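Pyruvate kinase (PDB 3GG8) catalyses the last step of glycolysis, transferring the phosphoryl group of phosphoenolpyruvate to ADP to yield pyruvate and ATP. Local coordinates at residues Met62-Leu67 and Arg95-Leu100. Sequence-based numbering, arbitrary orientation.
Sequences MNVCRL and RLAILL
The carbonyl oxygen of Cys65 is gripped by two groups of the neighbouring strand: Leu99 N gives it a nearly straight hydrogen bond (N to O 2.8 Å, 176° at the hydrogen), although the donor is tilted 29° from the carbonyl plane, and Ile98 CA adds a weaker CA-H...O contact. Ala97 O is held in the same double fashion, by Cys65 N at 2.8 Å and by Val64 CA, and Leu99 O likewise takes Leu67 N and Arg66 CA. At the opening end of the pairing, Ala97 N reaches Asn63 O over a longer 3.1 Å. Cys65 thus bonds through its N to Ala97 and through its O to Leu99, the residues flanking its partner Ile98, as a parallel pair requires. The pairing joins the second and third strands of the (beta/alpha)8 barrel, which the chain links through helix 74-90 in a beta-alpha-beta crossover. Val64, Arg66, Ala97 and Leu99 share the face turned from that helix. On it the Leu99 side chain crosses Arg66 at a slant, its CD2 lying 3.9 Å from Arg66 CG. Because Arg66 runs extended, with CG anti to the backbone N (chi1 170°), its aliphatic part passes this methyl and its guanidinium continues to a salt bridge with Asp101 and a hydrogen bond with Thr43. Cys65, Leu67 and Ile98 occupy the other face, where Leu67 CD1 meets Ile98 CG2 at 3.8 Å and Leu67 also packs on His77, Thr80 and Val81 of the covering helix. Before the regular pairing begins, Leu96 lays both methyls against Met62: CD2 comes 3.8 Å from Met62 CG, the side chains crossing at about a right angle, while CD1 touches both Met62 CE and Cys65 SG, 4.1 Å from the sulfur.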
loop_
_atom_site.group_PDB
_atom_site.type_symbol
_atom_site.label_atom_id
_atom_site.label_comp_id
_atom_site.label_asym_id
_atom_site.label_seq_id
_atom_site.Cartn_x
_atom_site.Cartn_y
_atom_site.Cartn_z
ATOM N N MET C 62 -0.782 39.398 6.853
ATOM C CA MET C 62 -0.450 39.803 5.470
ATOM C C MET C 62 0.985 39.402 5.103
ATOM O O MET C 62 1.913 39.745 5.828
ATOM C CB MET C 62 -0.635 41.318 5.273
ATOM C CG MET C 62 -0.114 41.857 3.933
ATOM S SD MET C 62 -0.699 43.526 3.603
ATOM C CE MET C 62 0.387 44.511 4.660
ATOM N N ASN C 63 1.155 38.682 3.985
ATOM C CA ASN C 63 2.472 38.298 3.483
ATOM C C ASN C 63 2.793 38.923 2.135
ATOM O O ASN C 63 3.960 39.077 1.766
ATOM C CB ASN C 63 2.579 36.772 3.358
ATOM C CG ASN C 63 2.122 36.043 4.601
ATOM O OD1 ASN C 63 1.158 35.279 4.549
ATOM N ND2 ASN C 63 2.821 36.254 5.725
ATOM N N VAL C 64 1.749 39.251 1.376
ATOM C CA VAL C 64 1.932 39.786 0.023
ATOM C C VAL C 64 1.009 40.982 -0.177
ATOM O O VAL C 64 -0.161 40.938 0.229
ATOM C CB VAL C 64 1.631 38.719 -1.076
ATOM C CG1 VAL C 64 1.854 39.291 -2.489
ATOM C CG2 VAL C 64 2.466 37.412 -0.849
ATOM N N CYS C 65 1.560 42.022 -0.812
ATOM C CA CYS C 65 0.830 43.226 -1.207
ATOM C C CYS C 65 0.592 43.292 -2.719
ATOM O O CYS C 65 1.535 43.467 -3.499
ATOM C CB CYS C 65 1.598 44.473 -0.772
ATOM S SG CYS C 65 1.911 44.508 1.000
ATOM N N ARG C 66 -0.680 43.186 -3.092
ATOM C CA ARG C 66 -1.150 43.308 -4.461
ATOM C C ARG C 66 -1.472 44.754 -4.829
ATOM O O ARG C 66 -2.296 45.399 -4.177
ATOM C CB ARG C 66 -2.405 42.460 -4.657
ATOM C CG ARG C 66 -3.118 42.695 -5.996
ATOM C CD ARG C 66 -4.151 41.605 -6.212
ATOM N NE ARG C 66 -4.907 41.730 -7.462
ATOM C CZ ARG C 66 -6.100 42.312 -7.562
ATOM N NH1 ARG C 66 -6.678 42.837 -6.482
ATOM N NH2 ARG C 66 -6.719 42.370 -8.743
ATOM N N LEU C 67 -0.802 45.253 -5.863
ATOM C CA LEU C 67 -1.125 46.523 -6.479
ATOM C C LEU C 67 -1.973 46.239 -7.721
ATOM O O LEU C 67 -1.480 45.695 -8.710
ATOM C CB LEU C 67 0.151 47.229 -6.899
ATOM C CG LEU C 67 1.308 47.377 -5.908
ATOM C CD1 LEU C 67 2.524 47.950 -6.626
ATOM C CD2 LEU C 67 0.890 48.235 -4.706
ATOM N N ARG C 95 9.026 40.459 5.556
ATOM C CA ARG C 95 9.598 40.641 4.224
ATOM C C ARG C 95 8.502 40.475 3.187
ATOM O O ARG C 95 8.545 39.571 2.348
ATOM C CB ARG C 95 10.741 39.666 3.977
ATOM C CG ARG C 95 11.894 39.845 4.933
ATOM C CD ARG C 95 12.531 41.218 4.763
ATOM N NE ARG C 95 13.739 41.367 5.562
ATOM C CZ ARG C 95 14.901 40.804 5.247
ATOM N NH1 ARG C 95 14.994 40.044 4.160
ATOM N NH2 ARG C 95 15.963 40.986 6.024
ATOM N N LEU C 96 7.518 41.362 3.279
ATOM C CA LEU C 96 6.350 41.373 2.422
ATOM C C LEU C 96 6.761 41.413 0.959
ATOM O O LEU C 96 7.649 42.180 0.576
ATOM C CB LEU C 96 5.515 42.624 2.725
ATOM C CG LEU C 96 4.833 42.752 4.081
ATOM C CD1 LEU C 96 4.331 44.178 4.267
ATOM C CD2 LEU C 96 3.678 41.761 4.178
ATOM N N ALA C 97 6.121 40.587 0.138
ATOM C CA ALA C 97 6.362 40.664 -1.304
ATOM C C ALA C 97 5.365 41.628 -1.913
ATOM O O ALA C 97 4.273 41.836 -1.376
ATOM C CB ALA C 97 6.261 39.296 -1.952
ATOM N N ILE C 98 5.764 42.221 -3.032
ATOM C CA ILE C 98 4.927 43.149 -3.785
ATOM C C ILE C 98 4.600 42.535 -5.152
ATOM O O ILE C 98 5.492 42.108 -5.884
ATOM C CB ILE C 98 5.600 44.534 -3.891
ATOM C CG1 ILE C 98 5.830 45.105 -2.479
ATOM C CG2 ILE C 98 4.757 45.493 -4.726
ATOM C CD1 ILE C 98 6.657 46.386 -2.453
ATOM N N LEU C 99 3.299 42.429 -5.431
ATOM C CA LEU C 99 2.770 41.857 -6.660
ATOM C C LEU C 99 2.084 42.960 -7.492
ATOM O O LEU C 99 1.154 43.601 -6.999
ATOM C CB LEU C 99 1.781 40.723 -6.286
ATOM C CG LEU C 99 1.017 39.892 -7.340
ATOM C CD1 LEU C 99 1.066 38.391 -7.034
ATOM C CD2 LEU C 99 -0.442 40.321 -7.480
ATOM N N LEU C 100 2.565 43.206 -8.722
ATOM C CA LEU C 100 1.862 44.070 -9.684
ATOM C C LEU C 100 0.824 43.239 -10.459
ATOM O O LEU C 100 1.171 42.245 -11.092
ATOM C CB LEU C 100 2.860 44.701 -10.658
ATOM C CG LEU C 100 2.463 45.822 -11.626
ATOM C CD1 LEU C 100 3.711 46.426 -12.226
ATOM C CD2 LEU C 100 1.539 45.355 -12.750
#